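Local coordinates for protein putative dehydrogenase (Pseudomonas fluorescens, PDB 6UUG) that oxidises methanesulfinate as the monooxygenase component (MsuC) of a two-component flavin-dependent system in bacterial sulfur assimilation, at residues Ala252-Thr255 with Phe256-Met259; Arg311-Val314 with Glu315-Ala318; Glu334-Gly337 with His338-Ala342. All coordinates share one frame; numbering follows the deposited sequence.

Contact 1 of 3, residues Ala252-Thr255 with Phe256-Met259; sequences AQLT and FTHM
The carbonyl oxygen of L254 is gripped twice by H258, once from the backbone and once from the ring. H258 N donates to L254 O at 3.0 Å, the ordinary bond of an α-helix, and H258 ND1 adds a second at 2.9 Å. The two donors come from opposite faces of the carbonyl plane; ND1 stands above that plane, while the oxygen lies at the edge of the imidazole, almost in the plane of the ring. With CG anti to its own carbonyl carbon (chi1 -82°), the ring of H258 folds back along the helix toward the preceding turn, and ND1 is the nitrogen that faces L254. The leucine side chain crosses the imidazole on a slant, its CG and its CD1 each 3.6 Å from H258 CE1. A phenylalanine here has no ring N-H, and the carbonyl of L254 would probably be left with the backbone donor alone from this residue.

One residue earlier the pattern recurs with a hydroxyl. T257 OG1 donates to Q253 O at 2.9 Å from above the carbonyl plane, and T257 N reaches the same oxygen from the other face, so a buried hydroxyl is satisfied within its own helix. Further round, F256 CD2 lies 3.5 Å from A252 O, and M259 N bonds to T255 O.

This turn belongs to helix 247-277 of the α-helical C-terminal domain of the acyl-CoA dehydrogenase fold. Helix 333-360 covers Q253 and T257, helix 294-327 packs against L254, T257 and H258, and helix 85-96 lies against L254, T255, H258 and M259.

Contact 2 of 3, residues Arg311-Val314 with Glu315-Ala318; sequences RLLV and ERAA
L313 and R316 run side by side on one flank of the helix, with L313 CD2 3.7 Å from R316 NH2. R316 starts with CG anti to the backbone N (chi1 176°) and bends at chi3, which brings the guanidinium back beside the leucine. There a water closes a small bridge: it donates to L313 O at 2.8 Å and accepts from R316 NH2 at 3.0 Å, lying at the guanidinium edge and in its plane.

The tightly packed side is that of V314 and A317, both buried: V314 meets T257 and H258 of helix 247-277, while A317 meets L254 there and I343 of helix 333-360. By contrast, E315 lies on the solvent side. Its extended chain leaves the helix past R311 O, 3.3 Å from E315 CG, and its carboxylate pairs with R93 rather than with R311, whose guanidinium makes salt bridges to E265 of helix 247-277 and E308 of its own helix.

None of the charged groups thus pairs with another inside residues 311-318. R316 makes a salt bridge to E308 of the second subunit, while L312 and L313 pack on L313 and L312, respectively, of that subunit, consistent with an interface that combines apolar packing with paired charges.

Contact 3 of 3, residues Glu334-Gly337 with His338-Ala342; sequences EERG and HLATA
The imidazole of H338 meets E334 at its ND1 edge, where E334 O lies practically in the ring plane. That N-H bond is short and nearly straight, 2.8 Å from H338 ND1 to E334 O with an angle of 172° at the hydrogen, although ND1 stands well above the carbonyl plane. H338 N takes the same oxygen at 3.0 Å, so two donors of one residue share it. Beside the ring, the E334 side chain points the same way, its CG 3.5 Å from H338 CE1, and the carboxylate is turned 69° against the imidazole. With E334 CG anti to the backbone N (chi1 -177°), the methylene comes alongside the ring. W402 of helix 392-405 also meets the imidazole, the planes steeply inclined.

This is the N-terminal part of helix 333-360, in the C-terminal helical domain of the acyl-CoA dehydrogenase fold; the backbone N of E335 bonds to the side chain of S332, just ahead of the helix.

On another side of the helix, R336 bends at chi2, and its NH1 lies 3.8 Å from A340 CB. Its guanidinium forms a salt bridge with the terminal carboxylate of S415 and also bonds to C246 O, tying the chain end to this turn. L339, meanwhile, is buried against L247 of helix 247-277 and against L320 and L321 of helix 294-327.

Overall arrangement
Contacts 1, 2 and 3 follow one another along the chain, each a single stretch of one long helix: 247-277, 294-327 and 333-360. All three helices belong to the C-terminal helical domain. Contacts 1 and 2 have centres about 11 Å apart and touch, H258 CE1 lying 3.5 Å from V314 CG1. Contacts 2 and 3, about 13 Å apart between centres, also meet, with A317 O 3.6 Å from L339 CD1. Contacts 1 and 3 do not touch, their centres being about 15 Å apart. Contact 2 thus links the other two. The series runs outward from near the chain's centre, and contact 2 takes the larger part in meeting the second subunit, contact 3 adding T341.

Contact 1 of 3, residues Ala252-Thr255 with Phe256-Met259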
loop_
_atom_site.group_PDB
_atom_site.type_symbol
_atom_site.label_atom_id
_atom_site.label_comp_id
_atom_site.label_asym_id
_atom_site.label_seq_id
_atom_site.Cartn_x
_atom_site.Cartn_y
_atom_site.Cartn_z
ATOM N N ALA A 252 19.040 1.120 22.919
ATOM C CA ALA A 252 19.265 0.111 21.880
ATOM C C ALA A 252 18.281 0.271 20.722
ATOM O O ALA A 252 18.687 0.291 19.554
ATOM C CB ALA A 252 19.170 -1.294 22.482
ATOM N N GLN A 253 16.983 0.391 21.031
ATOM C CA GLN A 253 15.966 0.549 19.991
ATOM C C GLN A 253 16.190 1.810 19.167
ATOM O O GLN A 253 16.063 1.781 17.938
ATOM C CB GLN A 253 14.574 0.584 20.620
ATOM C CG GLN A 253 14.157 -0.745 21.236
ATOM C CD GLN A 253 13.797 -1.771 20.174
ATOM O OE1 GLN A 253 13.028 -1.475 19.259
ATOM N NE2 GLN A 253 14.371 -2.976 20.276
ATOM N N LEU A 254 16.508 2.930 19.822
ATOM C CA LEU A 254 16.729 4.163 19.073
ATOM C C LEU A 254 18.051 4.138 18.302
ATOM O O LEU A 254 18.177 4.830 17.284
ATOM C CB LEU A 254 16.652 5.373 20.032
ATOM C CG LEU A 254 16.578 6.757 19.372
ATOM C CD1 LEU A 254 15.455 6.816 18.364
ATOM C CD2 LEU A 254 16.388 7.858 20.426
ATOM N N THR A 255 19.026 3.335 18.739
ATOM C CA THR A 255 20.254 3.163 17.961
ATOM C C THR A 255 19.953 2.474 16.636
ATOM O O THR A 255 20.364 2.953 15.570
ATOM C CB THR A 255 21.285 2.371 18.775
ATOM O OG1 THR A 255 21.667 3.130 19.935
ATOM C CG2 THR A 255 22.533 2.066 17.942
ATOM N N PHE A 256 19.208 1.360 16.687
ATOM C CA PHE A 256 18.747 0.710 15.459
ATOM C C PHE A 256 17.961 1.678 14.596
ATOM O O PHE A 256 18.131 1.708 13.375
ATOM C CB PHE A 256 17.858 -0.496 15.779
ATOM C CG PHE A 256 18.618 -1.731 16.143
ATOM C CD1 PHE A 256 19.543 -2.266 15.264
ATOM C CD2 PHE A 256 18.366 -2.386 17.333
ATOM C CE1 PHE A 256 20.242 -3.420 15.590
ATOM C CE2 PHE A 256 19.056 -3.540 17.667
ATOM C CZ PHE A 256 19.999 -4.056 16.790
ATOM N N THR A 257 17.082 2.470 15.223
ATOM C CA THR A 257 16.225 3.379 14.470
ATOM C C THR A 257 17.052 4.397 13.695
ATOM O O THR A 257 16.755 4.681 12.529
ATOM C CB THR A 257 15.238 4.088 15.404
ATOM O OG1 THR A 257 14.388 3.123 16.036
ATOM C CG2 THR A 257 14.351 5.056 14.615
ATOM N N HIS A 258 18.074 4.980 14.337
ATOM C CA HIS A 258 18.944 5.919 13.631
ATOM C C HIS A 258 19.690 5.236 12.493
ATOM O O HIS A 258 19.947 5.857 11.451
ATOM C CB HIS A 258 19.933 6.566 14.609
ATOM C CG HIS A 258 19.361 7.720 15.363
ATOM N ND1 HIS A 258 18.454 7.574 16.386
ATOM C CD2 HIS A 258 19.569 9.055 15.226
ATOM C CE1 HIS A 258 18.132 8.771 16.857
ATOM N NE2 HIS A 258 18.798 9.687 16.169
ATOM N N MET A 259 20.082 3.969 12.689
ATOM C CA MET A 259 20.692 3.189 11.610
ATOM C C MET A 259 19.744 3.061 10.426
ATOM O O MET A 259 20.150 3.221 9.263
ATOM C CB MET A 259 21.080 1.786 12.104
ATOM C CG MET A 259 22.255 1.707 13.056
ATOM S SD MET A 259 22.384 0.063 13.832
ATOM C CE MET A 259 22.325 -1.009 12.403
#

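Contact 2 of 3, residues Arg311-Val314 with Glu315-Ala318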
loop_
_atom_site.group_PDB
_atom_site.type_symbol
_atom_site.label_atom_id
_atom_site.label_comp_id
_atom_site.label_asym_id
_atom_site.label_seq_id
_atom_site.Cartn_x
_atom_site.Cartn_y
_atom_site.Cartn_z
ATOM N N ARG A 311 12.426 11.421 9.445
ATOM C CA ARG A 311 13.401 12.311 10.075
ATOM C C ARG A 311 12.819 12.991 11.310
ATOM O O ARG A 311 13.439 12.999 12.375
ATOM C CB ARG A 311 13.875 13.360 9.066
ATOM C CG ARG A 311 14.871 12.817 8.028
ATOM C CD ARG A 311 15.003 13.778 6.839
ATOM N NE ARG A 311 16.006 13.309 5.874
ATOM C CZ ARG A 311 16.026 13.641 4.584
ATOM N NH1 ARG A 311 15.103 14.455 4.087
ATOM N NH2 ARG A 311 16.983 13.174 3.790
ATOM N N LEU A 312 11.622 13.578 11.184
ATOM C CA LEU A 312 11.060 14.280 12.339
ATOM C C LEU A 312 10.743 13.323 13.489
ATOM O O LEU A 312 10.945 13.669 14.668
ATOM C CB LEU A 312 9.817 15.062 11.927
ATOM C CG LEU A 312 10.042 16.198 10.922
ATOM C CD1 LEU A 312 8.737 16.998 10.766
ATOM C CD2 LEU A 312 11.204 17.106 11.348
ATOM N N LEU A 313 10.211 12.135 13.184
ATOM C CA LEU A 313 9.908 11.184 14.255
ATOM C C LEU A 313 11.175 10.726 14.964
ATOM O O LEU A 313 11.195 10.601 16.199
ATOM C CB LEU A 313 9.152 9.978 13.693
ATOM C CG LEU A 313 7.694 10.188 13.292
ATOM C CD1 LEU A 313 7.271 8.922 12.479
ATOM C CD2 LEU A 313 6.834 10.372 14.552
ATOM N N VAL A 314 12.234 10.443 14.199
ATOM C CA VAL A 314 13.487 9.996 14.801
ATOM C C VAL A 314 14.100 11.113 15.646
ATOM O O VAL A 314 14.559 10.889 16.776
ATOM C CB VAL A 314 14.451 9.503 13.706
ATOM C CG1 VAL A 314 15.824 9.211 14.292
ATOM C CG2 VAL A 314 13.891 8.236 13.068
ATOM N N GLU A 315 14.109 12.331 15.114
ATOM C CA GLU A 315 14.731 13.437 15.834
ATOM C C GLU A 315 13.926 13.813 17.064
ATOM O O GLU A 315 14.506 14.233 18.079
ATOM C CB GLU A 315 14.911 14.622 14.886
ATOM C CG GLU A 315 16.009 14.336 13.884
ATOM C CD GLU A 315 16.092 15.328 12.736
ATOM O OE1 GLU A 315 15.239 16.248 12.654
ATOM O OE2 GLU A 315 17.018 15.171 11.905
ATOM N N ARG A 316 12.598 13.657 17.008
ATOM C CA ARG A 316 11.800 13.911 18.202
ATOM C C ARG A 316 12.094 12.884 19.285
ATOM O O ARG A 316 12.236 13.237 20.462
ATOM C CB ARG A 316 10.304 13.915 17.902
ATOM C CG ARG A 316 9.589 14.080 19.238
ATOM C CD ARG A 316 8.176 13.848 19.234
ATOM N NE ARG A 316 7.804 12.527 18.760
ATOM C CZ ARG A 316 6.536 12.216 18.569
ATOM N NH1 ARG A 316 5.610 13.140 18.831
ATOM N NH2 ARG A 316 6.195 11.023 18.126
ATOM N N ALA A 317 12.188 11.606 18.919
ATOM C CA ALA A 317 12.562 10.602 19.914
ATOM C C ALA A 317 13.936 10.880 20.508
ATOM O O ALA A 317 14.156 10.668 21.712
ATOM C CB ALA A 317 12.534 9.207 19.278
ATOM N N ALA A 318 14.880 11.347 19.686
ATOM C CA ALA A 318 16.215 11.621 20.205
ATOM C C ALA A 318 16.184 12.767 21.208
ATOM O O ALA A 318 16.849 12.697 22.241
ATOM C CB ALA A 318 17.181 11.931 19.060
HETATM O O HOH W 1 8.889 9.865 17.702
#

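Contact 3 of 3, residues Glu334-Gly337 with His338-Ala342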
loop_
_atom_site.group_PDB
_atom_site.type_symbol
_atom_site.label_atom_id
_atom_site.label_comp_id
_atom_site.label_asym_id
_atom_site.label_seq_id
_atom_site.Cartn_x
_atom_site.Cartn_y
_atom_site.Cartn_z
ATOM N N GLU A 334 6.409 7.212 33.985
ATOM C CA GLU A 334 5.556 7.804 32.963
ATOM C C GLU A 334 6.386 8.410 31.839
ATOM O O GLU A 334 6.097 8.190 30.654
ATOM C CB GLU A 334 4.644 8.863 33.574
ATOM C CG GLU A 334 3.680 9.465 32.567
ATOM C CD GLU A 334 2.757 10.509 33.174
ATOM O OE1 GLU A 334 3.243 11.345 33.970
ATOM O OE2 GLU A 334 1.546 10.489 32.856
ATOM N N GLU A 335 7.424 9.174 32.190
ATOM C CA GLU A 335 8.260 9.787 31.160
ATOM C C GLU A 335 9.003 8.726 30.358
ATOM O O GLU A 335 9.142 8.850 29.129
ATOM C CB GLU A 335 9.246 10.785 31.785
ATOM C CG GLU A 335 10.075 11.505 30.729
ATOM C CD GLU A 335 10.925 12.628 31.277
ATOM O OE1 GLU A 335 10.646 13.101 32.401
ATOM O OE2 GLU A 335 11.877 13.031 30.578
ATOM N N ARG A 336 9.484 7.672 31.029
ATOM C CA ARG A 336 10.103 6.554 30.313
ATOM C C ARG A 336 9.127 5.950 29.307
ATOM O O ARG A 336 9.499 5.655 28.166
ATOM C CB ARG A 336 10.574 5.484 31.307
ATOM C CG ARG A 336 11.461 4.400 30.702
ATOM C CD ARG A 336 10.656 3.205 30.191
ATOM N NE ARG A 336 11.575 2.168 29.740
ATOM C CZ ARG A 336 11.246 1.131 28.986
ATOM N NH1 ARG A 336 9.987 0.960 28.582
ATOM N NH2 ARG A 336 12.191 0.269 28.632
ATOM N N GLY A 337 7.878 5.733 29.723
ATOM C CA GLY A 337 6.903 5.112 28.829
ATOM C C GLY A 337 6.591 5.956 27.607
ATOM O O GLY A 337 6.465 5.431 26.493
ATOM N N HIS A 338 6.431 7.265 27.796
ATOM C CA HIS A 338 6.187 8.148 26.656
ATOM C C HIS A 338 7.374 8.155 25.703
ATOM O O HIS A 338 7.194 8.202 24.480
ATOM C CB HIS A 338 5.862 9.563 27.143
ATOM C CG HIS A 338 4.478 9.684 27.703
ATOM N ND1 HIS A 338 4.154 9.283 28.979
ATOM C CD2 HIS A 338 3.323 10.111 27.141
ATOM C CE1 HIS A 338 2.865 9.481 29.190
ATOM N NE2 HIS A 338 2.339 9.986 28.091
ATOM N N LEU A 339 8.598 8.116 26.238
ATOM C CA LEU A 339 9.771 7.967 25.378
ATOM C C LEU A 339 9.718 6.652 24.604
ATOM O O LEU A 339 9.982 6.617 23.398
ATOM C CB LEU A 339 11.059 8.036 26.209
ATOM C CG LEU A 339 12.369 7.772 25.460
ATOM C CD1 LEU A 339 12.589 8.765 24.316
ATOM C CD2 LEU A 339 13.573 7.795 26.426
ATOM N N ALA A 340 9.416 5.556 25.298
ATOM C CA ALA A 340 9.344 4.256 24.638
ATOM C C ALA A 340 8.354 4.269 23.472
ATOM O O ALA A 340 8.638 3.718 22.399
ATOM C CB ALA A 340 8.961 3.182 25.657
ATOM N N THR A 341 7.182 4.880 23.671
ATOM C CA THR A 341 6.193 4.974 22.598
ATOM C C THR A 341 6.723 5.803 21.433
ATOM O O THR A 341 6.554 5.426 20.265
ATOM C CB THR A 341 4.896 5.572 23.140
ATOM O OG1 THR A 341 4.367 4.701 24.146
ATOM C CG2 THR A 341 3.861 5.737 22.032
ATOM N N ALA A 342 7.389 6.922 21.728
ATOM C CA ALA A 342 7.919 7.767 20.660
ATOM C C ALA A 342 8.991 7.044 19.851
ATOM O O ALA A 342 9.081 7.220 18.627
ATOM C CB ALA A 342 8.494 9.062 21.251
#